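Local coordinates for protein aspartate aminotransferase (Giardia lamblia, PDB 3MEB) that probably catalyses the reversible transfer of an amino group from L-aspartate to 2-oxoglutarate, giving oxaloacetate and L-glutamate, with pyridoxal 5'-phosphate as cofactor, at residues V52-G57 with C423-S428; D195-P200 with L228-E233; W409-V414 with C430-E435. One frame throughout, in Å; residues are numbered along the deposited sequence. Where two conformers were deposited one is given.

Interaction 1. Residues V52-G57 with C423-S428. With EDO (1,2-ethanediol), chain F; SO4 (sulfate ion), chain C.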
ATOM      1  N   VAL A  52      30.122  -7.884  -1.523  1.00  4.93           N
ATOM      2  CA  VAL A  52      29.851  -6.421  -1.526  1.00  3.71           C
ATOM      3  C   VAL A  52      28.520  -6.211  -2.223  1.00  3.88           C
ATOM      4  O   VAL A  52      28.358  -6.652  -3.376  1.00  3.11           O
ATOM      5  CB  VAL A  52      30.936  -5.603  -2.277  1.00  4.20           C
ATOM      6  CG1 VAL A  52      30.636  -4.092  -2.164  1.00  4.33           C
ATOM      7  CG2 VAL A  52      32.403  -5.928  -1.751  1.00  2.00           C
ATOM      8  N   ASN A  53      27.580  -5.527  -1.560  1.00  3.00           N
ATOM      9  CA  ASN A  53      26.269  -5.258  -2.161  1.00  3.49           C
ATOM     10  C   ASN A  53      26.229  -3.883  -2.794  1.00  2.48           C
ATOM     11  O   ASN A  53      26.189  -2.898  -2.086  1.00  2.06           O
ATOM     12  CB  ASN A  53      25.152  -5.349  -1.109  1.00  3.32           C
ATOM     13  CG  ASN A  53      23.748  -5.233  -1.720  1.00  5.61           C
ATOM     14  OD1 ASN A  53      23.582  -5.089  -2.948  1.00  2.99           O
ATOM     15  ND2 ASN A  53      22.709  -5.328  -0.849  1.00  8.48           N
ATOM     16  N   LEU A  54      26.233  -3.797  -4.126  1.00  2.00           N
ATOM     17  CA  LEU A  54      26.260  -2.469  -4.788  1.00  2.00           C
ATOM     18  C   LEU A  54      25.034  -2.372  -5.705  1.00  2.03           C
ATOM     19  O   LEU A  54      25.108  -1.823  -6.791  1.00  2.20           O
ATOM     20  CB  LEU A  54      27.554  -2.299  -5.608  1.00  2.00           C
ATOM     21  CG  LEU A  54      28.854  -2.481  -4.838  1.00  2.00           C
ATOM     22  CD1 LEU A  54      30.087  -2.427  -5.797  1.00  2.00           C
ATOM     23  CD2 LEU A  54      28.943  -1.380  -3.780  1.00  2.00           C
ATOM     24  N   GLY A  55      23.923  -2.925  -5.235  1.00  2.00           N
ATOM     25  CA  GLY A  55      22.720  -3.140  -6.036  1.00  3.09           C
ATOM     26  C   GLY A  55      21.672  -2.079  -5.775  1.00  2.98           C
ATOM     27  O   GLY A  55      21.762  -0.968  -6.309  1.00  2.46           O
ATOM     28  N   VAL A  56      20.695  -2.429  -4.957  1.00  3.45           N
ATOM     29  CA  VAL A  56      19.631  -1.535  -4.516  1.00  3.78           C
ATOM     30  C   VAL A  56      20.221  -0.236  -3.919  1.00  4.06           C
ATOM     31  O   VAL A  56      21.205  -0.267  -3.167  1.00  3.70           O
ATOM     32  CB  VAL A  56      18.717  -2.245  -3.456  1.00  4.91           C
ATOM     33  CG1 VAL A  56      17.668  -1.284  -2.872  1.00  5.33           C
ATOM     34  CG2 VAL A  56      18.031  -3.481  -4.071  1.00  4.61           C
ATOM     35  N   GLY A  57      19.643   0.896  -4.289  1.00  3.78           N
ATOM     36  CA  GLY A  57      20.073   2.155  -3.731  1.00  3.82           C
ATOM     37  C   GLY A  57      19.517   2.312  -2.333  1.00  2.93           C
ATOM     38  O   GLY A  57      18.434   2.849  -2.145  1.00  2.94           O
ATOM     39  N   CYS A 423      26.655   3.615  -2.065  1.00  3.05           N
ATOM     40  CA  CYS A 423      26.309   3.408  -0.646  1.00  4.30           C
ATOM     41  C   CYS A 423      26.810   2.089  -0.069  1.00  3.57           C
ATOM     42  O   CYS A 423      27.029   1.966   1.138  1.00  4.50           O
ATOM     43  CB  CYS A 423      24.766   3.380  -0.516  1.00  5.14           C
ATOM     44  SG  CYS A 423      23.900   4.910  -0.854  1.00  7.80           S
ATOM     45  N   GLY A 424      27.009   1.096  -0.936  1.00  3.82           N
ATOM     46  CA  GLY A 424      27.601  -0.190  -0.514  1.00  3.98           C
ATOM     47  C   GLY A 424      29.120  -0.231  -0.351  1.00  4.03           C
ATOM     48  O   GLY A 424      29.659  -1.242   0.122  1.00  3.44           O
ATOM     49  N   LEU A 425      29.813   0.855  -0.709  1.00  3.77           N
ATOM     50  CA  LEU A 425      31.260   0.934  -0.567  1.00  3.77           C
ATOM     51  C   LEU A 425      31.615   1.421   0.806  1.00  4.37           C
ATOM     52  O   LEU A 425      30.867   2.201   1.408  1.00  3.79           O
ATOM     53  CB  LEU A 425      31.861   1.879  -1.577  1.00  4.65           C
ATOM     54  CG  LEU A 425      31.604   1.529  -3.038  1.00  3.44           C
ATOM     55  CD1 LEU A 425      31.874   2.777  -3.901  1.00  4.18           C
ATOM     56  CD2 LEU A 425      32.463   0.379  -3.504  1.00  2.56           C
ATOM     57  N   THR A 426      32.767   0.968   1.282  1.00  5.57           N
ATOM     58  CA  THR A 426      33.326   1.382   2.559  1.00  5.40           C
ATOM     59  C   THR A 426      34.820   1.586   2.428  1.00  6.21           C
ATOM     60  O   THR A 426      35.429   1.212   1.445  1.00  4.57           O
ATOM     61  CB  THR A 426      33.041   0.344   3.672  1.00  6.85           C
ATOM     62  OG1 THR A 426      33.721  -0.907   3.401  1.00  7.11           O
ATOM     63  CG2 THR A 426      31.535   0.109   3.776  1.00  6.10           C
ATOM     64  N   GLU A 427      35.424   2.176   3.439  1.00  7.06           N
ATOM     65  CA  GLU A 427      36.869   2.261   3.464  1.00  9.02           C
ATOM     66  C   GLU A 427      37.529   0.881   3.356  1.00  9.67           C
ATOM     67  O   GLU A 427      38.595   0.747   2.759  1.00 10.15           O
ATOM     68  CB  GLU A 427      37.340   2.993   4.723  1.00  9.82           C
ATOM     69  CG  GLU A 427      36.741   4.389   4.827  1.00 12.63           C
ATOM     70  CD  GLU A 427      37.770   5.458   5.120  1.00 19.58           C
ATOM     71  OE1 GLU A 427      38.412   5.390   6.215  1.00 18.89           O
ATOM     72  OE2 GLU A 427      37.911   6.360   4.243  1.00 21.72           O
ATOM     73  N   SER A 428      36.892  -0.134   3.924  1.00 10.47           N
ATOM     74  CA  SER A 428      37.453  -1.481   3.966  1.00 11.23           C
ATOM     75  C   SER A 428      37.351  -2.234   2.652  1.00 11.53           C
ATOM     76  O   SER A 428      38.224  -3.066   2.357  1.00 11.02           O
ATOM     77  CB  SER A 428      36.744  -2.291   5.016  1.00 11.87           C
ATOM     78  OG  SER A 428      37.043  -1.745   6.282  1.00 15.19           O
TER
HETATM   79  C1  EDO F 502      22.962  -1.724  -0.429  1.00 12.67           C
HETATM   80  O1  EDO F 502      21.853  -1.997  -1.309  1.00 13.07           O
HETATM   81  C2  EDO F 502      23.948  -0.766  -1.083  1.00 11.78           C
HETATM   82  O2  EDO F 502      23.247   0.428  -1.400  1.00 12.89           O
HETATM   83  S   SO4 C 501      16.453   1.529  -6.673  1.00 16.77           S
HETATM   84  O1  SO4 C 501      16.523   2.082  -8.044  1.00 18.97           O
HETATM   85  O2  SO4 C 501      17.516   0.571  -6.404  1.00 15.32           O
HETATM   86  O3  SO4 C 501      16.495   2.635  -5.745  1.00 22.22           O
HETATM   87  O4  SO4 C 501      15.165   0.880  -6.574  1.00 23.68           O
HETATM   88  O   HOH W   1      28.328  -3.896   0.865  1.00 17.00           O
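Gly-424 O is held by two donors and has the CG1 methyl of Val-52 3.8 Å away. One donor is a water 3.1 Å from Gly-424 O; the other is Asn-429 ND2. The same water accepts from Asn-53 N at 3.0 Å and so bridges the two backbones. A CA-H...O contact adds to this: Gly-424 CA lies 3.4 Å from Asn-53 O, with 157° at the hydrogen. The CD2 methyl of Leu-54 packs over Gly-424 C at 3.6 Å and reaches Leu-425 CD2 at 3.9 Å. Residues 52-54 form a short strand paired in parallel with 411-413, in the small domain of this fold-type I aminotransferase. The side chain of Asn-53 folds toward its own carbonyl, with CG anti to the backbone N (chi1 -173°). Its OD1 accepts from Gly-55 N, an Asx turn in which the donor sits above the carbonyl plane. A 1,2-ethanediol, probably from the crystallisation liquor, donates from O1 to Val-56 O. Beyond it, Gly-57 N donates an almost straight bond of 3.0 Å to O2 of a sulfate (171°), which probably has the same origin. Arg-419, Trp-155, Asn-213 and Lys-277 also bind this sulfate. Its position is consistent with the place where aspartate aminotransferases hold a substrate carboxylate.

Interaction 2. Residues D195-P200 with L228-E233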
ATOM      1  N   ASP A 195      12.234  17.166 -28.994  1.00  4.09           N
ATOM      2  CA  ASP A 195      11.276  16.134 -28.685  1.00  4.75           C
ATOM      3  C   ASP A 195      10.086  16.694 -27.900  1.00  4.79           C
ATOM      4  O   ASP A 195       8.924  16.348 -28.173  1.00  4.29           O
ATOM      5  CB  ASP A 195      11.953  15.006 -27.919  1.00  4.07           C
ATOM      6  CG  ASP A 195      12.762  14.085 -28.814  1.00  4.44           C
ATOM      7  OD1 ASP A 195      12.741  14.244 -30.069  1.00  5.02           O
ATOM      8  OD2 ASP A 195      13.422  13.180 -28.270  1.00  3.38           O
ATOM      9  N   ILE A 196      10.366  17.593 -26.962  1.00  4.84           N
ATOM     10  CA  ILE A 196       9.313  18.140 -26.090  1.00  4.58           C
ATOM     11  C   ILE A 196       8.534  19.190 -26.852  1.00  4.87           C
ATOM     12  O   ILE A 196       7.304  19.314 -26.705  1.00  4.47           O
ATOM     13  CB  ILE A 196       9.896  18.685 -24.757  1.00  4.02           C
ATOM     14  CG1 ILE A 196      10.552  17.546 -23.998  1.00  2.79           C
ATOM     15  CG2 ILE A 196       8.829  19.344 -23.886  1.00  2.36           C
ATOM     16  CD1 ILE A 196      11.177  17.964 -22.650  1.00  2.33           C
ATOM     17  N   GLN A 197       9.230  19.892 -27.732  1.00  5.37           N
ATOM     18  CA  GLN A 197       8.586  20.882 -28.599  1.00  5.90           C
ATOM     19  C   GLN A 197       7.692  20.242 -29.676  1.00  5.16           C
ATOM     20  O   GLN A 197       6.693  20.835 -30.037  1.00  6.26           O
ATOM     21  CB  GLN A 197       9.634  21.818 -29.247  1.00  6.83           C
ATOM     22  CG  GLN A 197       9.062  22.981 -30.101  1.00  9.10           C
ATOM     23  CD  GLN A 197       8.538  24.147 -29.264  1.00 12.41           C
ATOM     24  OE1 GLN A 197       9.239  24.649 -28.382  1.00 17.44           O
ATOM     25  NE2 GLN A 197       7.316  24.599 -29.555  1.00 14.70           N
ATOM     26  N   SER A 198       8.058  19.052 -30.155  0.50  4.67           N
ATOM     27  CA  SER A 198       7.339  18.375 -31.243  0.50  4.08           C
ATOM     28  C   SER A 198       6.132  17.539 -30.787  0.50  3.93           C
ATOM     29  O   SER A 198       5.279  17.178 -31.602  0.50  3.04           O
ATOM     30  CB  SER A 198       8.312  17.483 -32.014  0.50  4.26           C
ATOM     31  OG  SER A 198       9.298  18.273 -32.645  0.50  2.89           O
ATOM     32  N   ALA A 199       6.066  17.229 -29.496  1.00  2.98           N
ATOM     33  CA  ALA A 199       4.957  16.455 -28.943  1.00  3.84           C
ATOM     34  C   ALA A 199       3.647  17.237 -29.074  1.00  3.92           C
ATOM     35  O   ALA A 199       3.654  18.476 -29.063  1.00  3.67           O
ATOM     36  CB  ALA A 199       5.212  16.112 -27.470  1.00  2.43           C
ATOM     37  N   PRO A 200       2.523  16.529 -29.190  1.00  4.64           N
ATOM     38  CA  PRO A 200       1.238  17.269 -29.161  1.00  4.97           C
ATOM     39  C   PRO A 200       1.084  18.098 -27.885  1.00  4.99           C
ATOM     40  O   PRO A 200       1.570  17.712 -26.818  1.00  3.86           O
ATOM     41  CB  PRO A 200       0.177  16.159 -29.174  1.00  4.95           C
ATOM     42  CG  PRO A 200       0.885  14.898 -29.591  1.00  5.20           C
ATOM     43  CD  PRO A 200       2.337  15.065 -29.228  1.00  5.17           C
ATOM     44  N   LEU A 228      11.502  25.363 -19.461  1.00  6.44           N
ATOM     45  CA  LEU A 228      10.361  26.143 -18.947  1.00  6.71           C
ATOM     46  C   LEU A 228       9.442  26.762 -20.035  1.00  6.20           C
ATOM     47  O   LEU A 228       8.262  26.444 -20.098  1.00  4.84           O
ATOM     48  CB  LEU A 228      10.847  27.209 -17.943  1.00  6.69           C
ATOM     49  CG  LEU A 228       9.785  28.109 -17.311  1.00  8.74           C
ATOM     50  CD1 LEU A 228       8.790  27.220 -16.572  1.00  9.08           C
ATOM     51  CD2 LEU A 228      10.393  29.204 -16.386  1.00  7.53           C
ATOM     52  N   PRO A 229       9.965  27.649 -20.884  1.00  5.88           N
ATOM     53  CA  PRO A 229       9.099  28.236 -21.919  1.00  6.15           C
ATOM     54  C   PRO A 229       8.475  27.231 -22.924  1.00  6.21           C
ATOM     55  O   PRO A 229       7.410  27.524 -23.480  1.00  6.05           O
ATOM     56  CB  PRO A 229      10.039  29.195 -22.657  1.00  5.81           C
ATOM     57  CG  PRO A 229      11.421  28.611 -22.392  1.00  6.04           C
ATOM     58  CD  PRO A 229      11.339  28.170 -20.983  1.00  6.11           C
ATOM     59  N   ILE A 230       9.133  26.089 -23.166  1.00  5.20           N
ATOM     60  CA  ILE A 230       8.606  25.078 -24.074  1.00  4.67           C
ATOM     61  C   ILE A 230       7.358  24.468 -23.396  1.00  4.67           C
ATOM     62  O   ILE A 230       6.303  24.289 -24.004  1.00  2.58           O
ATOM     63  CB  ILE A 230       9.632  23.924 -24.331  1.00  5.33           C
ATOM     64  CG1 ILE A 230      10.910  24.421 -25.012  1.00  4.29           C
ATOM     65  CG2 ILE A 230       9.015  22.802 -25.174  1.00  3.78           C
ATOM     66  CD1 ILE A 230      12.030  23.370 -24.984  1.00  3.90           C
ATOM     67  N   MET A 231       7.504  24.165 -22.114  1.00  3.47           N
ATOM     68  CA  MET A 231       6.443  23.576 -21.309  1.00  4.03           C
ATOM     69  C   MET A 231       5.249  24.521 -21.197  1.00  4.34           C
ATOM     70  O   MET A 231       4.094  24.077 -21.284  1.00  4.54           O
ATOM     71  CB  MET A 231       6.990  23.222 -19.915  1.00  3.41           C
ATOM     72  CG  MET A 231       8.054  22.148 -19.920  1.00  2.78           C
ATOM     73  SD  MET A 231       7.490  20.481 -20.303  1.00  3.57           S
ATOM     74  CE  MET A 231       6.361  20.114 -18.956  1.00  6.85           C
ATOM     75  N   LYS A 232       5.534  25.810 -21.020  1.00  5.31           N
ATOM     76  CA  LYS A 232       4.501  26.854 -20.971  1.00  6.06           C
ATOM     77  C   LYS A 232       3.823  26.981 -22.328  1.00  6.82           C
ATOM     78  O   LYS A 232       2.599  26.954 -22.408  1.00  6.91           O
ATOM     79  CB  LYS A 232       5.097  28.223 -20.599  1.00  6.37           C
ATOM     80  CG  LYS A 232       5.557  28.394 -19.113  1.00  7.87           C
ATOM     81  CD  LYS A 232       4.383  28.433 -18.152  1.00 12.04           C
ATOM     82  CE  LYS A 232       3.557  29.707 -18.262  1.00 13.44           C
ATOM     83  NZ  LYS A 232       2.229  29.438 -17.604  1.00 16.28           N
ATOM     84  N   GLU A 233       4.626  27.112 -23.383  1.00  7.31           N
ATOM     85  CA  GLU A 233       4.104  27.308 -24.745  1.00  8.14           C
ATOM     86  C   GLU A 233       3.245  26.143 -25.208  1.00  7.68           C
ATOM     87  O   GLU A 233       2.197  26.344 -25.820  1.00  7.15           O
ATOM     88  CB  GLU A 233       5.246  27.510 -25.750  1.00  9.09           C
ATOM     89  CG  GLU A 233       4.778  27.451 -27.216  1.00 12.46           C
ATOM     90  CD  GLU A 233       5.893  27.701 -28.220  1.00 18.23           C
ATOM     91  OE1 GLU A 233       7.052  27.974 -27.813  1.00 22.63           O
ATOM     92  OE2 GLU A 233       5.595  27.635 -29.429  1.00 23.18           O
TER
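The last turn of helix 189-198 lies beside helix 221-234, with Gln-197 CA and Ile-230 CA 6.2 Å apart. Ile-196 and Ile-230 both point into the seam between them from their backbones, and they cross at about a right angle. Each uses its branch methyl: Ile-196 CG2 meets Ile-230 CG2 at 3.7 Å. In both residues CG2 stands anti to the backbone N, with the longer CG1 arm beside that N. Ile-196 CG2 also touches Met-231 SD at 4.0 Å.

Both helices lie on one side of the large-domain sheet. There Ile-196 packs on Phe-205 and Met-231 on Phe-207, both of strand 204-208. Helix 221-234 is the connection of a beta-alpha-beta crossover from strand 204-208 to its parallel neighbour 237-242.

Toward the surface, Gln-197 bends at chi2 (78°) and lays its amide against the second helix. Gln-197 OE1 rests 3.7 Å from Ile-230 CG2 and 3.8 Å from Ile-230 CG1, so the longer arm takes part too. Gln-197 NE2 makes a weak hydrogen bond of 3.5 Å to Glu-233 OE2. The amide and carboxylate planes are 57° apart, and the N-H...O angle is only 141°. Firmer polar links come from nearby residues: Lys-234 NZ binds the carbonyls of Gln-197 and Ala-199, and His-236 NE2 binds that of Ile-196.

The contact is therefore mainly apolar, with one loose polar pair at its exposed border. Glu-233 is exposed, so its carboxylate probably stays charged, and the long bond from the amide should shift it little.

Interaction 3. Residues W409-V414 with C430-E435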
ATOM      1  N   TRP A 409      33.844 -12.615  -7.794  1.00  7.80           N
ATOM      2  CA  TRP A 409      34.204 -11.706  -6.674  1.00  7.98           C
ATOM      3  C   TRP A 409      33.104 -11.412  -5.626  1.00  7.84           C
ATOM      4  O   TRP A 409      33.333 -10.658  -4.653  1.00  8.20           O
ATOM      5  CB  TRP A 409      34.729 -10.388  -7.248  1.00  8.43           C
ATOM      6  CG  TRP A 409      35.995 -10.549  -8.006  1.00  8.04           C
ATOM      7  CD1 TRP A 409      36.124 -10.895  -9.311  1.00  8.76           C
ATOM      8  CD2 TRP A 409      37.325 -10.392  -7.494  1.00  7.90           C
ATOM      9  NE1 TRP A 409      37.451 -10.958  -9.656  1.00  9.44           N
ATOM     10  CE2 TRP A 409      38.210 -10.646  -8.558  1.00  8.86           C
ATOM     11  CE3 TRP A 409      37.850 -10.059  -6.243  1.00  8.09           C
ATOM     12  CZ2 TRP A 409      39.603 -10.588  -8.407  1.00  9.27           C
ATOM     13  CZ3 TRP A 409      39.229  -9.990  -6.092  1.00  8.92           C
ATOM     14  CH2 TRP A 409      40.090 -10.267  -7.167  1.00  9.36           C
ATOM     15  N   SER A 410      31.925 -12.002  -5.823  1.00  6.91           N
ATOM     16  CA  SER A 410      30.742 -11.766  -4.992  1.00  6.35           C
ATOM     17  C   SER A 410      30.437 -10.270  -4.804  1.00  5.70           C
ATOM     18  O   SER A 410      30.081  -9.830  -3.725  1.00  4.15           O
ATOM     19  CB  SER A 410      30.869 -12.505  -3.645  1.00  6.76           C
ATOM     20  OG  SER A 410      30.830 -13.942  -3.799  1.00  6.60           O
ATOM     21  N   ILE A 411      30.591  -9.507  -5.882  1.00  5.31           N
ATOM     22  CA  ILE A 411      30.193  -8.105  -5.915  1.00  5.49           C
ATOM     23  C   ILE A 411      28.910  -7.976  -6.742  1.00  5.42           C
ATOM     24  O   ILE A 411      28.877  -8.402  -7.899  1.00  5.30           O
ATOM     25  CB  ILE A 411      31.313  -7.253  -6.523  1.00  5.23           C
ATOM     26  CG1 ILE A 411      32.573  -7.334  -5.648  1.00  5.15           C
ATOM     27  CG2 ILE A 411      30.885  -5.819  -6.645  1.00  6.40           C
ATOM     28  CD1 ILE A 411      33.797  -6.677  -6.270  1.00  4.06           C
ATOM     29  N   TYR A 412      27.860  -7.394  -6.147  1.00  5.74           N
ATOM     30  CA  TYR A 412      26.517  -7.342  -6.758  1.00  4.74           C
ATOM     31  C   TYR A 412      26.179  -5.945  -7.298  1.00  4.96           C
ATOM     32  O   TYR A 412      26.010  -4.992  -6.539  1.00  3.53           O
ATOM     33  CB  TYR A 412      25.471  -7.839  -5.738  1.00  5.63           C
ATOM     34  CG  TYR A 412      25.665  -9.305  -5.433  1.00  4.93           C
ATOM     35  CD1 TYR A 412      25.047 -10.273  -6.191  1.00  5.61           C
ATOM     36  CD2 TYR A 412      26.545  -9.719  -4.449  1.00  5.99           C
ATOM     37  CE1 TYR A 412      25.246 -11.614  -5.945  1.00  6.83           C
ATOM     38  CE2 TYR A 412      26.765 -11.054  -4.199  1.00  5.46           C
ATOM     39  CZ  TYR A 412      26.108 -12.007  -4.952  1.00  6.81           C
ATOM     40  OH  TYR A 412      26.330 -13.365  -4.729  1.00  4.88           O
ATOM     41  N   LEU A 413      26.116  -5.858  -8.623  1.00  4.34           N
ATOM     42  CA  LEU A 413      25.757  -4.673  -9.360  1.00  5.81           C
ATOM     43  C   LEU A 413      24.529  -4.956 -10.189  1.00  5.06           C
ATOM     44  O   LEU A 413      24.239  -6.108 -10.513  1.00  5.23           O
ATOM     45  CB  LEU A 413      26.863  -4.314 -10.372  1.00  6.43           C
ATOM     46  CG  LEU A 413      28.194  -3.876  -9.798  1.00  9.74           C
ATOM     47  CD1 LEU A 413      29.323  -4.726 -10.361  1.00 12.39           C
ATOM     48  CD2 LEU A 413      28.372  -2.432 -10.103  1.00 11.75           C
ATOM     49  N   VAL A 414      23.838  -3.888 -10.559  1.00  5.50           N
ATOM     50  CA  VAL A 414      22.770  -3.963 -11.541  1.00  5.29           C
ATOM     51  C   VAL A 414      23.322  -4.222 -12.927  1.00  6.97           C
ATOM     52  O   VAL A 414      24.214  -3.509 -13.429  1.00  7.55           O
ATOM     53  CB  VAL A 414      21.928  -2.682 -11.550  1.00  6.20           C
ATOM     54  CG1 VAL A 414      20.932  -2.697 -12.714  1.00  6.11           C
ATOM     55  CG2 VAL A 414      21.236  -2.515 -10.210  1.00  3.68           C
ATOM     56  N   CYS A 430      36.587  -0.731  -0.735  1.00 10.20           N
ATOM     57  CA  CYS A 430      36.767  -0.066  -2.035  1.00  9.96           C
ATOM     58  C   CYS A 430      37.895  -0.686  -2.850  1.00  9.56           C
ATOM     59  O   CYS A 430      37.769  -0.917  -4.057  1.00  9.12           O
ATOM     60  CB  CYS A 430      37.101   1.433  -1.892  1.00 11.02           C
ATOM     61  SG  CYS A 430      35.720   2.603  -1.792  1.00 13.38           S
ATOM     62  N   ASP A 431      39.019  -0.945  -2.197  1.00  9.64           N
ATOM     63  CA  ASP A 431      40.153  -1.453  -2.943  1.00  9.84           C
ATOM     64  C   ASP A 431      39.870  -2.843  -3.462  1.00  9.27           C
ATOM     65  O   ASP A 431      40.345  -3.220  -4.519  1.00  9.89           O
ATOM     66  CB  ASP A 431      41.426  -1.444  -2.114  1.00  9.75           C
ATOM     67  CG  ASP A 431      42.643  -1.455  -2.982  1.00 10.89           C
ATOM     68  OD1 ASP A 431      42.801  -0.517  -3.797  1.00 15.93           O
ATOM     69  OD2 ASP A 431      43.413  -2.427  -2.896  1.00 11.80           O
ATOM     70  N   TYR A 432      39.092  -3.607  -2.708  1.00  8.90           N
ATOM     71  CA  TYR A 432      38.639  -4.897  -3.173  1.00  8.03           C
ATOM     72  C   TYR A 432      37.791  -4.747  -4.438  1.00  7.85           C
ATOM     73  O   TYR A 432      38.015  -5.447  -5.435  1.00  8.14           O
ATOM     74  CB  TYR A 432      37.854  -5.584  -2.067  1.00  8.00           C
ATOM     75  CG  TYR A 432      37.303  -6.922  -2.437  1.00  7.64           C
ATOM     76  CD1 TYR A 432      38.100  -8.070  -2.389  1.00  8.44           C
ATOM     77  CD2 TYR A 432      35.959  -7.060  -2.821  1.00  8.44           C
ATOM     78  CE1 TYR A 432      37.585  -9.315  -2.736  1.00  8.45           C
ATOM     79  CE2 TYR A 432      35.431  -8.318  -3.151  1.00  8.36           C
ATOM     80  CZ  TYR A 432      36.245  -9.428  -3.104  1.00  8.01           C
ATOM     81  OH  TYR A 432      35.721 -10.647  -3.430  1.00  6.77           O
ATOM     82  N   VAL A 433      36.842  -3.812  -4.411  1.00  7.24           N
ATOM     83  CA  VAL A 433      35.961  -3.568  -5.567  1.00  6.16           C
ATOM     84  C   VAL A 433      36.783  -3.120  -6.763  1.00  6.69           C
ATOM     85  O   VAL A 433      36.572  -3.573  -7.858  1.00  6.35           O
ATOM     86  CB  VAL A 433      34.846  -2.538  -5.236  1.00  6.10           C
ATOM     87  CG1 VAL A 433      34.017  -2.187  -6.482  1.00  3.40           C
ATOM     88  CG2 VAL A 433      33.976  -3.067  -4.160  1.00  4.85           C
ATOM     89  N   ALA A 434      37.769  -2.264  -6.539  1.00  7.03           N
ATOM     90  CA  ALA A 434      38.636  -1.829  -7.641  1.00  7.43           C
ATOM     91  C   ALA A 434      39.521  -2.984  -8.234  1.00  7.08           C
ATOM     92  O   ALA A 434      39.584  -3.155  -9.452  1.00  6.53           O
ATOM     93  CB  ALA A 434      39.475  -0.653  -7.196  1.00  7.01           C
ATOM     94  N   GLU A 435      40.168  -3.764  -7.370  1.00  6.79           N
ATOM     95  CA  GLU A 435      40.882  -4.991  -7.807  1.00  6.48           C
ATOM     96  C   GLU A 435      40.004  -5.921  -8.639  1.00  5.42           C
ATOM     97  O   GLU A 435      40.453  -6.489  -9.634  1.00  5.63           O
ATOM     98  CB  GLU A 435      41.391  -5.779  -6.595  1.00  6.67           C
ATOM     99  CG  GLU A 435      42.193  -6.985  -6.969  1.00  8.59           C
ATOM    100  CD  GLU A 435      42.741  -7.716  -5.763  1.00 11.21           C
ATOM    101  OE1 GLU A 435      42.339  -7.397  -4.622  1.00 14.49           O
ATOM    102  OE2 GLU A 435      43.574  -8.619  -5.963  1.00 14.66           O
TER
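Trp-409 turns the edge of its indole toward the face of Tyr-432 in an offset edge-to-face pair. The planes are 68° apart, and the centroid of the indole six-membered ring lies 5.4 Å from that of the phenol. Trp-409 CE3 is 3.6 Å from both CZ and CE1 of Tyr-432, and CE1 lies at the indole edge, in its plane. Trp-409 O lies at the edge of the phenol ring, in its plane. The hydroxyl Tyr-432 OH donates to this carbonyl, Trp-409 O, at 2.7 Å. It comes in tilted 31° from the carbonyl plane. Tyr-432 can reach so far because its CG is anti to the backbone N (chi1 179°), which sends the ring almost straight out from the helix, toward Trp-409.

Farther out on the indole, CH2 of Trp-409 meets CG of Glu-435 at 3.9 Å, and the two side chains cross at about a right angle. The indole nitrogen has its own acceptor, Asp-439 OD2, farther along the same helix.

On the inner side, Ile-411 CD1 lies 3.9 Å from Tyr-432 CE2. Ile-411 CD1 also sits 3.9 Å from Val-433 CA. Here the start of the C-terminal helix 430-443 covers strand 411-413, and Tyr-432 and Val-433 also pack on Val-52 of the neighbouring strand.

Trp-409 closes helix 399-409, and Ser-410 leaves it with positive phi. The phenol proton thus satisfies a carbonyl at that helix end and holds the backbone there. The NE1 bond to Asp-439 and the contact with the Tyr-432 ring should limit rotation of the indole.

Interactions 1 and 3 adjoin, with centres about 9 Å apart. Their strands pair directly: Leu-54 N is 2.7 Å from Tyr-412 O, and Val-52 O is 2.9 Å from Tyr-412 N. Leu-425 CD2 also packs on Val-433 CG2 at 3.8 Å. Their segments alternate along the chain, so the N-terminal strand is joined to C-terminal elements. Interaction 1 reaches the active site: Gly-57 O receives a hydrogen bond from Lys-277 NZ. The Asn-53 side chain is about 12 Å from that of Lys-277 and about 13 Å from a bound pyridoxal phosphate. Interaction 2 lies on the opposite side of the chain's centre. Its nearest atoms are about 26 Å from interaction 1 and about 23 Å from interaction 3.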